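Local coordinates for protein transcriptional regulator (LacI family) (Clostridium acetobutylicum ATCC 824, PDB 3G85) that probably regulates transcription by binding cis-regulatory DNA, as other members of the LacI family do, at residues A130-E136 and H164-N170; G175-K180 and G202-V206; K11-A15 and Y43-V48; G33-L38 and A249-S254. One frame throughout, in Å; residues are numbered along the deposited sequence.

Interaction 1. Residues A130-E136 and H164-N170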
loop_
_atom_site.group_PDB
_atom_site.type_symbol
_atom_site.label_atom_id
_atom_site.label_comp_id
_atom_site.label_asym_id
_atom_site.label_seq_id
_atom_site.Cartn_x
_atom_site.Cartn_y
_atom_site.Cartn_z
ATOM N N ALA A 130 19.344 -4.711 -10.925
ATOM C CA ALA A 130 18.699 -4.337 -9.669
ATOM C C ALA A 130 18.357 -5.585 -8.894
ATOM O O ALA A 130 18.209 -6.674 -9.480
ATOM C CB ALA A 130 17.443 -3.486 -9.932
ATOM N N ALA A 131 18.233 -5.423 -7.576
ATOM C CA ALA A 131 17.676 -6.453 -6.716
ATOM C C ALA A 131 16.340 -5.939 -6.143
ATOM O O ALA A 131 16.044 -4.744 -6.249
ATOM C CB ALA A 131 18.631 -6.794 -5.582
ATOM N N ALA A 132 15.543 -6.855 -5.598
ATOM C CA ALA A 132 14.244 -6.500 -5.011
ATOM C C ALA A 132 14.040 -7.304 -3.740
ATOM O O ALA A 132 14.256 -8.527 -3.714
ATOM C CB ALA A 132 13.101 -6.754 -6.011
ATOM N N ILE A 133 13.689 -6.613 -2.664
ATOM C CA ILE A 133 13.330 -7.277 -1.435
ATOM C C ILE A 133 11.837 -7.082 -1.271
ATOM O O ILE A 133 11.358 -5.933 -1.176
ATOM C CB ILE A 133 14.089 -6.690 -0.244
ATOM C CG1 ILE A 133 15.614 -6.927 -0.412
ATOM C CG2 ILE A 133 13.589 -7.292 1.061
ATOM C CD1 ILE A 133 16.421 -6.223 0.668
ATOM N N LEU A 134 11.124 -8.205 -1.253
ATOM C CA LEU A 134 9.676 -8.223 -1.325
ATOM C C LEU A 134 9.057 -8.980 -0.193
ATOM O O LEU A 134 9.306 -10.190 -0.012
ATOM C CB LEU A 134 9.227 -8.869 -2.638
ATOM C CG LEU A 134 9.768 -8.235 -3.930
ATOM C CD1 LEU A 134 9.381 -9.109 -5.143
ATOM C CD2 LEU A 134 9.313 -6.781 -4.151
ATOM N N THR A 135 8.200 -8.290 0.541
ATOM C CA THR A 135 7.281 -8.958 1.421
ATOM C C THR A 135 6.104 -9.564 0.613
ATOM O O THR A 135 5.716 -9.035 -0.442
ATOM C CB THR A 135 6.809 -8.007 2.501
ATOM O OG1 THR A 135 6.083 -8.749 3.491
ATOM C CG2 THR A 135 5.932 -6.852 1.904
ATOM N N GLU A 136 5.570 -10.692 1.079
ATOM C CA GLU A 136 4.548 -11.425 0.300
ATOM C C GLU A 136 3.318 -10.556 -0.018
ATOM O O GLU A 136 2.881 -9.753 0.815
ATOM C CB GLU A 136 4.115 -12.699 1.043
ATOM C CG GLU A 136 3.294 -12.403 2.308
ATOM C CD GLU A 136 2.774 -13.670 2.993
ATOM O OE1 GLU A 136 2.435 -14.661 2.279
ATOM O OE2 GLU A 136 2.708 -13.651 4.242
ATOM N N HIS A 164 18.008 -12.564 -7.183
ATOM C CA HIS A 164 18.127 -11.248 -6.533
ATOM C C HIS A 164 16.803 -10.673 -6.125
ATOM O O HIS A 164 16.708 -9.497 -5.885
ATOM C CB HIS A 164 18.877 -10.245 -7.398
ATOM C CG HIS A 164 20.310 -10.599 -7.597
ATOM N ND1 HIS A 164 21.111 -9.961 -8.520
ATOM C CD2 HIS A 164 21.087 -11.531 -6.993
ATOM C CE1 HIS A 164 22.326 -10.480 -8.470
ATOM N NE2 HIS A 164 22.337 -11.433 -7.551
ATOM N N ILE A 165 15.786 -11.520 -6.105
ATOM C CA ILE A 165 14.527 -11.225 -5.481
ATOM C C ILE A 165 14.532 -12.017 -4.172
ATOM O O ILE A 165 14.676 -13.254 -4.164
ATOM C CB ILE A 165 13.349 -11.606 -6.405
ATOM C CG1 ILE A 165 13.367 -10.723 -7.663
ATOM C CG2 ILE A 165 12.048 -11.426 -5.683
ATOM C CD1 ILE A 165 12.619 -11.304 -8.835
ATOM N N ILE A 166 14.446 -11.291 -3.061
ATOM C CA ILE A 166 14.617 -11.874 -1.735
ATOM C C ILE A 166 13.328 -11.641 -0.955
ATOM O O ILE A 166 12.889 -10.479 -0.827
ATOM C CB ILE A 166 15.808 -11.193 -0.993
ATOM C CG1 ILE A 166 17.105 -11.349 -1.804
ATOM C CG2 ILE A 166 15.972 -11.709 0.416
ATOM C CD1 ILE A 166 18.276 -10.525 -1.289
ATOM N N ALA A 167 12.723 -12.724 -0.468
ATOM C CA ALA A 167 11.534 -12.629 0.372
ATOM C C ALA A 167 11.919 -11.986 1.701
ATOM O O ALA A 167 13.047 -12.192 2.199
ATOM C CB ALA A 167 10.897 -14.005 0.604
ATOM N N ALA A 168 10.995 -11.214 2.274
ATOM C CA ALA A 168 11.195 -10.633 3.606
ATOM C C ALA A 168 9.887 -10.481 4.361
ATOM O O ALA A 168 8.814 -10.312 3.757
ATOM C CB ALA A 168 11.870 -9.257 3.480
ATOM N N GLU A 169 9.967 -10.507 5.690
ATOM C CA GLU A 169 8.827 -10.079 6.504
ATOM C C GLU A 169 8.668 -8.574 6.457
ATOM O O GLU A 169 9.665 -7.838 6.369
ATOM C CB GLU A 169 9.004 -10.488 7.954
ATOM C CG GLU A 169 8.386 -11.813 8.283
ATOM C CD GLU A 169 8.996 -12.413 9.535
ATOM O OE1 GLU A 169 9.703 -11.673 10.294
ATOM O OE2 GLU A 169 8.774 -13.635 9.753
ATOM N N ASN A 170 7.406 -8.116 6.502
ATOM C CA ASN A 170 7.130 -6.700 6.384
ATOM C C ASN A 170 7.310 -5.998 7.728
ATOM O O ASN A 170 6.317 -5.677 8.413
ATOM C CB ASN A 170 5.745 -6.417 5.828
ATOM C CG ASN A 170 5.567 -4.959 5.431
ATOM O OD1 ASN A 170 6.475 -4.123 5.583
ATOM N ND2 ASN A 170 4.390 -4.643 4.924
HETATM O O HOH W 1 19.866 -8.693 -10.697
HETATM O O HOH W 2 6.397 -11.651 3.648
#
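Ile133 and Ala168 meet on the tightly packed face of this two-strand contact, where Ile133 CG2 comes within 3.6 Å of Ala168 CB. The methyl is placed there because CG2 lies anti to the backbone N of Ile133, while CG1 sits beside that N. Helices 172-182 and 197-209 close over this side, bringing Ala178 and Val203 onto Ile133. The opposite face is the more solvent-exposed one. Its main apolar touch is Leu134 CD1 on Ile165 CG2 at 3.6 Å, both residues remain partly exposed, and Ala167 is exposed.

Between the faces the strands run parallel in a backbone ladder. Ala132 binds through both its groups, giving N-H to His164 O (2.9 Å) and taking Ile166 N at its O (2.8 Å, 163° at the hydrogen). Leu134 N then reaches Ile166 O. The last rung is bent: Ala168 N stands above the carbonyl plane of Leu134 O, and the angle at the hydrogen falls to 144°. Water finishes both ends, one molecule joining Ala130 O to His164 ND1 and another shared by Thr135 OG1, Glu136 N and Ala168 O. Asn170 CB lies 3.3 Å from Thr135 OG1, while Asn170 OD1 turns to Ser196 OG. This is the parallel strand pair of a beta-alpha-beta unit, linked by helix 140-155, with 165-167 as the edge strand of a periplasmic-binding-protein-like sheet.

Interaction 2. Residues G175-K180 and G202-V206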
loop_
_atom_site.group_PDB
_atom_site.type_symbol
_atom_site.label_atom_id
_atom_site.label_comp_id
_atom_site.label_asym_id
_atom_site.label_seq_id
_atom_site.Cartn_x
_atom_site.Cartn_y
_atom_site.Cartn_z
ATOM N N GLY A 175 13.472 -6.245 7.230
ATOM C CA GLY A 175 14.417 -5.570 6.343
ATOM C C GLY A 175 15.853 -5.832 6.771
ATOM O O GLY A 175 16.752 -5.993 5.927
ATOM N N VAL A 176 16.072 -5.845 8.077
ATOM C CA VAL A 176 17.398 -6.148 8.626
ATOM C C VAL A 176 17.787 -7.587 8.201
ATOM O O VAL A 176 18.834 -7.768 7.618
ATOM C CB VAL A 176 17.459 -5.970 10.169
ATOM C CG1 VAL A 176 18.757 -6.577 10.748
ATOM C CG2 VAL A 176 17.368 -4.452 10.529
ATOM N N ASP A 177 16.915 -8.568 8.435
ATOM C CA ASP A 177 17.181 -9.944 8.033
ATOM C C ASP A 177 17.466 -10.090 6.519
ATOM O O ASP A 177 18.411 -10.802 6.111
ATOM C CB ASP A 177 16.042 -10.851 8.488
ATOM C CG ASP A 177 15.996 -11.040 9.995
ATOM O OD1 ASP A 177 16.965 -10.689 10.698
ATOM O OD2 ASP A 177 14.945 -11.518 10.482
ATOM N N ALA A 178 16.695 -9.377 5.695
ATOM C CA ALA A 178 16.830 -9.443 4.252
ATOM C C ALA A 178 18.162 -8.844 3.789
ATOM O O ALA A 178 18.803 -9.385 2.888
ATOM C CB ALA A 178 15.637 -8.734 3.556
ATOM N N ALA A 179 18.580 -7.728 4.390
ATOM C CA ALA A 179 19.822 -7.072 3.994
ATOM C C ALA A 179 21.030 -7.955 4.321
ATOM O O ALA A 179 22.029 -7.947 3.586
ATOM C CB ALA A 179 19.965 -5.727 4.697
ATOM N N LYS A 180 20.943 -8.682 5.430
ATOM C CA LYS A 180 22.025 -9.597 5.835
ATOM C C LYS A 180 22.208 -10.710 4.781
ATOM O O LYS A 180 23.333 -11.091 4.451
ATOM C CB LYS A 180 21.766 -10.157 7.228
ATOM C CG LYS A 180 21.927 -9.125 8.321
ATOM C CD LYS A 180 21.780 -9.717 9.727
ATOM C CE LYS A 180 21.920 -8.629 10.791
ATOM N NZ LYS A 180 21.846 -9.222 12.185
ATOM N N GLY A 202 14.943 -1.025 7.599
ATOM C CA GLY A 202 15.771 -2.112 8.128
ATOM C C GLY A 202 17.032 -2.320 7.285
ATOM O O GLY A 202 18.130 -2.548 7.824
ATOM N N VAL A 203 16.860 -2.276 5.969
ATOM C CA VAL A 203 17.997 -2.408 5.030
ATOM C C VAL A 203 19.068 -1.338 5.288
ATOM O O VAL A 203 20.254 -1.634 5.428
ATOM C CB VAL A 203 17.544 -2.355 3.582
ATOM C CG1 VAL A 203 18.795 -2.185 2.643
ATOM C CG2 VAL A 203 16.672 -3.581 3.218
ATOM N N ILE A 204 18.646 -0.091 5.404
ATOM C CA ILE A 204 19.572 1.002 5.637
ATOM C C ILE A 204 20.268 0.845 6.997
ATOM O O ILE A 204 21.455 1.225 7.111
ATOM C CB ILE A 204 18.838 2.350 5.490
ATOM C CG1 ILE A 204 18.594 2.620 4.019
ATOM C CG2 ILE A 204 19.606 3.500 6.096
ATOM C CD1 ILE A 204 17.351 3.452 3.834
ATOM N N SER A 205 19.575 0.265 7.993
ATOM C CA SER A 205 20.182 -0.021 9.302
ATOM C C SER A 205 21.479 -0.837 9.074
ATOM O O SER A 205 22.560 -0.509 9.589
ATOM C CB SER A 205 19.204 -0.802 10.198
ATOM O OG SER A 205 19.764 -1.181 11.443
ATOM N N VAL A 206 21.346 -1.886 8.275
ATOM C CA VAL A 206 22.459 -2.813 8.019
ATOM C C VAL A 206 23.524 -2.153 7.132
ATOM O O VAL A 206 24.721 -2.214 7.441
ATOM C CB VAL A 206 21.950 -4.126 7.407
ATOM C CG1 VAL A 206 23.134 -5.027 6.972
ATOM C CG2 VAL A 206 21.086 -4.857 8.395
#
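Gly175 O accepts the helical bond from Ala179 N at 3.0 Å and is also touched by a methyl of the other helix, Val203 CG2, 3.6 Å away. Here the two backbones nearly meet: Gly175 CA and Gly202 CA are 4.1 Å apart. Neither residue has a side chain to hold the helices off, and the carbonyl carbons, Gly175 C and Gly202 C, approach to 3.7 Å. Helix 172-182 and helix 197-209 thus cross closely at two glycines, with local axes 7.2 Å apart and inclined at 51°. They lie side by side on the sheet of the periplasmic-binding-protein-like domain, where Val203 also rests on Ile220 of strand 219-224. Beyond the glycines the helices splay and larger groups enter. Val176 divides its branches: CG2, beside its own backbone N, lies 3.4 Å from Gly202 O, whereas CG1, anti to that N (chi1 168°), meets Val206 CG2 at 3.7 Å. Val206 in turn presents CB to Ala179 CB, also at 3.7 Å. Ala179 CB fits between Val206 and the backbone of Val203, and on the outer side the aliphatic stem of exposed Lys180 only skirts Val206.

Interaction 3. Residues K11-A15 and Y43-V48; sequences KPTIA and YNYNVV
Tyr43 and Lys11 open the contact at its exposed end, where Tyr43 O receives a 2.8 Å hydrogen bond from Lys11 NZ lying in the carbonyl plane. The lysine chain is extended beyond CG and runs beside the turn to reach this oxygen. Asn44 follows with its backbone, whose O lies 3.3 Å from Pro12 CD. Tyr45 then brings its ring down against two residues. Pro12 CG approaches CE1 of that ring to 3.6 Å, with the two side chains crossing at about a right angle. Over one ring face lies Ile14 CD1, a CH-pi contact 4.0 Å from the centroid and 26° off the normal.

At Asn46 regular parallel pairing begins. Its N bonds to Pro12 O, and its O takes Ile14 N (2.8 Å, 169° at the hydrogen), so Asn46 grips the residues before and after its partner Thr13. Its amide, meanwhile, lies across the stem of Lys11, with OD1 near CB. Val47 pairs with Ile14; the side chains of both leave the sheet on the same side, where Leu34 and Leu38 of helix 27-40 pack on Val47, and Val256 of helix 245-260 packs on Ile14. Val48 N adds the next rung on Ile14 O at 3.0 Å, and the ladder continues to Leu16. On the other face Val48 CG2 touches Thr13 CG2, which stands anti to the threonine's own backbone N, at 3.8 Å. Strands 13-19 and 46-52, joined through helix 27-40, form the opening beta-alpha-beta unit of a Rossmann-like parallel sheet, as in the periplasmic-binding-protein fold, with 46-52 at its edge.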
loop_
_atom_site.group_PDB
_atom_site.type_symbol
_atom_site.label_atom_id
_atom_site.label_comp_id
_atom_site.label_asym_id
_atom_site.label_seq_id
_atom_site.Cartn_x
_atom_site.Cartn_y
_atom_site.Cartn_z
ATOM N N LYS A 11 -26.052 11.033 14.305
ATOM C CA LYS A 11 -25.079 11.088 13.158
ATOM C C LYS A 11 -24.936 9.706 12.520
ATOM O O LYS A 11 -24.938 8.701 13.230
ATOM C CB LYS A 11 -23.695 11.520 13.640
ATOM C CG LYS A 11 -23.463 12.994 13.787
ATOM C CD LYS A 11 -22.085 13.191 14.369
ATOM C CE LYS A 11 -21.884 14.639 14.727
ATOM N NZ LYS A 11 -20.517 14.874 15.211
ATOM N N PRO A 12 -24.793 9.647 11.185
ATOM C CA PRO A 12 -24.583 8.317 10.566
ATOM C C PRO A 12 -23.172 7.799 10.886
ATOM O O PRO A 12 -22.270 8.602 11.101
ATOM C CB PRO A 12 -24.693 8.588 9.073
ATOM C CG PRO A 12 -25.050 10.085 8.919
ATOM C CD PRO A 12 -24.773 10.754 10.210
ATOM N N THR A 13 -22.987 6.482 10.903
ATOM C CA THR A 13 -21.671 5.920 11.206
ATOM C C THR A 13 -21.101 5.153 10.014
ATOM O O THR A 13 -21.781 4.279 9.442
ATOM C CB THR A 13 -21.708 4.974 12.438
ATOM O OG1 THR A 13 -22.229 5.700 13.557
ATOM C CG2 THR A 13 -20.304 4.470 12.782
ATOM N N ILE A 14 -19.847 5.460 9.698
ATOM C CA ILE A 14 -19.090 4.740 8.678
ATOM C C ILE A 14 -18.056 3.827 9.375
ATOM O O ILE A 14 -17.251 4.308 10.189
ATOM C CB ILE A 14 -18.305 5.713 7.783
ATOM C CG1 ILE A 14 -19.260 6.720 7.099
ATOM C CG2 ILE A 14 -17.447 4.950 6.729
ATOM C CD1 ILE A 14 -18.531 7.903 6.498
ATOM N N ALA A 15 -18.049 2.549 9.018
ATOM C CA ALA A 15 -17.094 1.603 9.599
ATOM C C ALA A 15 -15.922 1.363 8.640
ATOM O O ALA A 15 -16.125 1.109 7.436
ATOM C CB ALA A 15 -17.781 0.283 9.953
ATOM N N TYR A 43 -17.507 17.191 11.147
ATOM C CA TYR A 43 -17.862 15.943 11.826
ATOM C C TYR A 43 -19.296 15.509 11.585
ATOM O O TYR A 43 -19.995 15.143 12.521
ATOM C CB TYR A 43 -17.588 16.066 13.336
ATOM C CG TYR A 43 -16.137 16.375 13.614
ATOM C CD1 TYR A 43 -15.199 15.340 13.742
ATOM C CD2 TYR A 43 -15.690 17.696 13.705
ATOM C CE1 TYR A 43 -13.862 15.611 13.968
ATOM C CE2 TYR A 43 -14.352 17.980 13.927
ATOM C CZ TYR A 43 -13.445 16.924 14.065
ATOM O OH TYR A 43 -12.116 17.185 14.286
ATOM N N ASN A 44 -19.734 15.532 10.329
ATOM C CA ASN A 44 -21.090 15.099 10.025
ATOM C C ASN A 44 -21.282 13.581 10.042
ATOM O O ASN A 44 -22.419 13.092 9.965
ATOM C CB ASN A 44 -21.583 15.730 8.718
ATOM C CG ASN A 44 -20.871 15.192 7.486
ATOM O OD1 ASN A 44 -19.643 14.948 7.481
ATOM N ND2 ASN A 44 -21.641 15.042 6.403
ATOM N N TYR A 45 -20.172 12.842 10.151
ATOM C CA TYR A 45 -20.191 11.371 10.330
ATOM C C TYR A 45 -19.358 10.967 11.540
ATOM O O TYR A 45 -18.317 11.576 11.815
ATOM C CB TYR A 45 -19.614 10.641 9.083
ATOM C CG TYR A 45 -20.501 10.693 7.869
ATOM C CD1 TYR A 45 -21.538 9.773 7.694
ATOM C CD2 TYR A 45 -20.327 11.673 6.908
ATOM C CE1 TYR A 45 -22.368 9.821 6.579
ATOM C CE2 TYR A 45 -21.148 11.737 5.794
ATOM C CZ TYR A 45 -22.172 10.818 5.641
ATOM O OH TYR A 45 -22.985 10.896 4.531
ATOM N N ASN A 46 -19.824 9.944 12.248
ATOM C CA ASN A 46 -18.974 9.158 13.120
ATOM C C ASN A 46 -18.251 8.128 12.246
ATOM O O ASN A 46 -18.831 7.571 11.303
ATOM C CB ASN A 46 -19.782 8.364 14.154
ATOM C CG ASN A 46 -20.589 9.234 15.089
ATOM O OD1 ASN A 46 -21.802 8.999 15.275
ATOM N ND2 ASN A 46 -19.939 10.225 15.692
ATOM N N VAL A 47 -16.995 7.880 12.582
ATOM C CA VAL A 47 -16.239 6.776 12.013
ATOM C C VAL A 47 -15.865 5.824 13.150
ATOM O O VAL A 47 -15.602 6.239 14.285
ATOM C CB VAL A 47 -14.948 7.287 11.288
ATOM C CG1 VAL A 47 -13.988 6.118 10.981
ATOM C CG2 VAL A 47 -15.311 8.022 9.996
ATOM N N VAL A 48 -15.834 4.546 12.827
ATOM C CA VAL A 48 -15.531 3.498 13.770
ATOM C C VAL A 48 -14.539 2.604 13.026
ATOM O O VAL A 48 -14.633 2.500 11.801
ATOM C CB VAL A 48 -16.871 2.824 14.069
ATOM C CG1 VAL A 48 -16.749 1.384 14.303
ATOM C CG2 VAL A 48 -17.564 3.567 15.214
#

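Interaction 4. Residues G33-L38 and A249-S254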
loop_
_atom_site.group_PDB
_atom_site.type_symbol
_atom_site.label_atom_id
_atom_site.label_comp_id
_atom_site.label_asym_id
_atom_site.label_seq_id
_atom_site.Cartn_x
_atom_site.Cartn_y
_atom_site.Cartn_z
ATOM N N GLY A 33 -6.011 10.491 7.823
ATOM C CA GLY A 33 -6.802 10.946 6.681
ATOM C C GLY A 33 -8.271 11.124 7.036
ATOM O O GLY A 33 -8.910 12.103 6.592
ATOM N N LEU A 34 -8.805 10.185 7.818
ATOM C CA LEU A 34 -10.216 10.251 8.247
ATOM C C LEU A 34 -10.477 11.415 9.220
ATOM O O LEU A 34 -11.427 12.162 9.006
ATOM C CB LEU A 34 -10.708 8.938 8.854
ATOM C CG LEU A 34 -10.742 7.716 7.911
ATOM C CD1 LEU A 34 -10.963 6.482 8.785
ATOM C CD2 LEU A 34 -11.766 7.820 6.759
ATOM N N GLN A 35 -9.661 11.542 10.268
ATOM C CA GLN A 35 -9.758 12.681 11.210
ATOM C C GLN A 35 -9.771 14.002 10.414
ATOM O O GLN A 35 -10.580 14.904 10.665
ATOM C CB GLN A 35 -8.624 12.653 12.272
ATOM C CG GLN A 35 -8.737 11.506 13.362
ATOM C CD GLN A 35 -7.472 11.334 14.265
ATOM O OE1 GLN A 35 -7.566 10.899 15.430
ATOM N NE2 GLN A 35 -6.300 11.683 13.732
ATOM N N SER A 36 -8.895 14.091 9.417
ATOM C CA SER A 36 -8.691 15.325 8.680
ATOM C C SER A 36 -9.860 15.699 7.780
ATOM O O SER A 36 -10.250 16.873 7.690
ATOM C CB SER A 36 -7.395 15.228 7.882
ATOM O OG SER A 36 -7.422 16.142 6.836
ATOM N N LYS A 37 -10.398 14.689 7.103
ATOM C CA LYS A 37 -11.573 14.819 6.253
ATOM C C LYS A 37 -12.816 15.213 7.075
ATOM O O LYS A 37 -13.564 16.114 6.684
ATOM C CB LYS A 37 -11.844 13.494 5.543
ATOM C CG LYS A 37 -13.059 13.509 4.637
ATOM C CD LYS A 37 -12.892 14.481 3.542
ATOM C CE LYS A 37 -14.077 14.389 2.615
ATOM N NZ LYS A 37 -13.905 15.395 1.546
ATOM N N LEU A 38 -13.040 14.538 8.196
ATOM C CA LEU A 38 -14.206 14.856 9.029
ATOM C C LEU A 38 -14.167 16.250 9.652
ATOM O O LEU A 38 -15.212 16.932 9.733
ATOM C CB LEU A 38 -14.410 13.796 10.099
ATOM C CG LEU A 38 -14.932 12.535 9.414
ATOM C CD1 LEU A 38 -15.036 11.441 10.426
ATOM C CD2 LEU A 38 -16.267 12.799 8.672
ATOM N N ALA A 249 -8.260 7.848 1.952
ATOM C CA ALA A 249 -9.206 7.648 3.044
ATOM C C ALA A 249 -10.253 8.783 3.097
ATOM O O ALA A 249 -11.449 8.518 3.268
ATOM C CB ALA A 249 -8.463 7.514 4.384
ATOM N N GLY A 250 -9.806 10.021 2.906
ATOM C CA GLY A 250 -10.715 11.167 2.839
ATOM C C GLY A 250 -11.682 10.985 1.680
ATOM O O GLY A 250 -12.894 11.241 1.816
ATOM N N THR A 251 -11.171 10.547 0.533
ATOM C CA THR A 251 -12.039 10.361 -0.651
ATOM C C THR A 251 -13.100 9.263 -0.450
ATOM O O THR A 251 -14.225 9.349 -0.978
ATOM C CB THR A 251 -11.208 10.093 -1.922
ATOM O OG1 THR A 251 -10.387 11.226 -2.182
ATOM C CG2 THR A 251 -12.109 9.879 -3.133
ATOM N N CYS A 252 -12.753 8.220 0.312
ATOM C CA CYS A 252 -13.732 7.212 0.722
ATOM C C CYS A 252 -14.963 7.853 1.378
ATOM O O CYS A 252 -16.091 7.516 1.028
ATOM C CB CYS A 252 -13.086 6.166 1.667
ATOM S SG CYS A 252 -11.941 5.049 0.828
ATOM N N ILE A 253 -14.756 8.769 2.323
ATOM C CA ILE A 253 -15.876 9.479 2.960
ATOM C C ILE A 253 -16.719 10.269 1.935
ATOM O O ILE A 253 -17.946 10.257 2.012
ATOM C CB ILE A 253 -15.366 10.440 4.055
ATOM C CG1 ILE A 253 -14.656 9.628 5.159
ATOM C CG2 ILE A 253 -16.492 11.394 4.561
ATOM C CD1 ILE A 253 -14.200 10.465 6.342
ATOM N N SER A 254 -16.053 10.942 0.994
ATOM C CA SER A 254 -16.745 11.694 -0.066
ATOM C C SER A 254 -17.670 10.800 -0.844
ATOM O O SER A 254 -18.821 11.197 -1.116
ATOM C CB SER A 254 -15.756 12.304 -1.069
ATOM O OG SER A 254 -14.949 13.285 -0.461
#
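Lys37 lies across Gly250 and reaches Ser254, spanning a crossing of two helices that pack on the same face of the six-stranded parallel sheet in a Rossmann-like alpha/beta domain. The local axes of helix 27-40 and helix 245-260 come within 8.3 Å and are inclined at 48°. Starting from the backbone, Lys37 CB rests 3.7 Å from Gly250 CA, where the glycine offers no side chain. CG, held anti to the backbone N (chi1 179°), touches both Gly250 O and, 3.7 Å away, Ile253 CD1. A bend at chi2 (62°) then turns the chain over Gly250 toward Ser254. CD stays near Gly250 O, CE passes it at 3.5 Å, and NZ ends in a hydrogen bond to the Ser254 hydroxyl.

Deeper in, the side-chain contacts are mainly apolar. Ile253 inserts CD1 among Leu34, Lys37 and Leu38, meeting Leu34 CD2 at 3.6 Å and Leu38 CG at 3.8 Å. Leu34 CD2 also lies close to the backbone O of Ala249. On the far side of helix 245-260, Thr251 and Cys252 turn to Val107 of strand 105-109, tying the pair of helices to the sheet. At the outer end of the lysine, the NZ to Ser254 OG bond measures 3.1 Å.

In the fold
The four contacts fall into two pairs on opposite sides of the chain's centre, one for each lobe. Helix 27-40, which links the strands of interaction 3, carries the first segment of interaction 4, so the two cross along the chain; their centres are 11 Å apart and the helix touches strand 46-52. Interactions 1 and 2, also 11 Å apart, touch where helices 172-182 and 197-209 meet strand 131-134. Between the pairs, centres are 32 to 41 Å apart. Interaction 4 encloses both 1 and 2, because helix 245-260 returns to the first lobe after the five parallel strands of the second sheet. Such a return is characteristic of two-lobed periplasmic-binding-protein-like regulators, whose lobes typically flank an effector cleft.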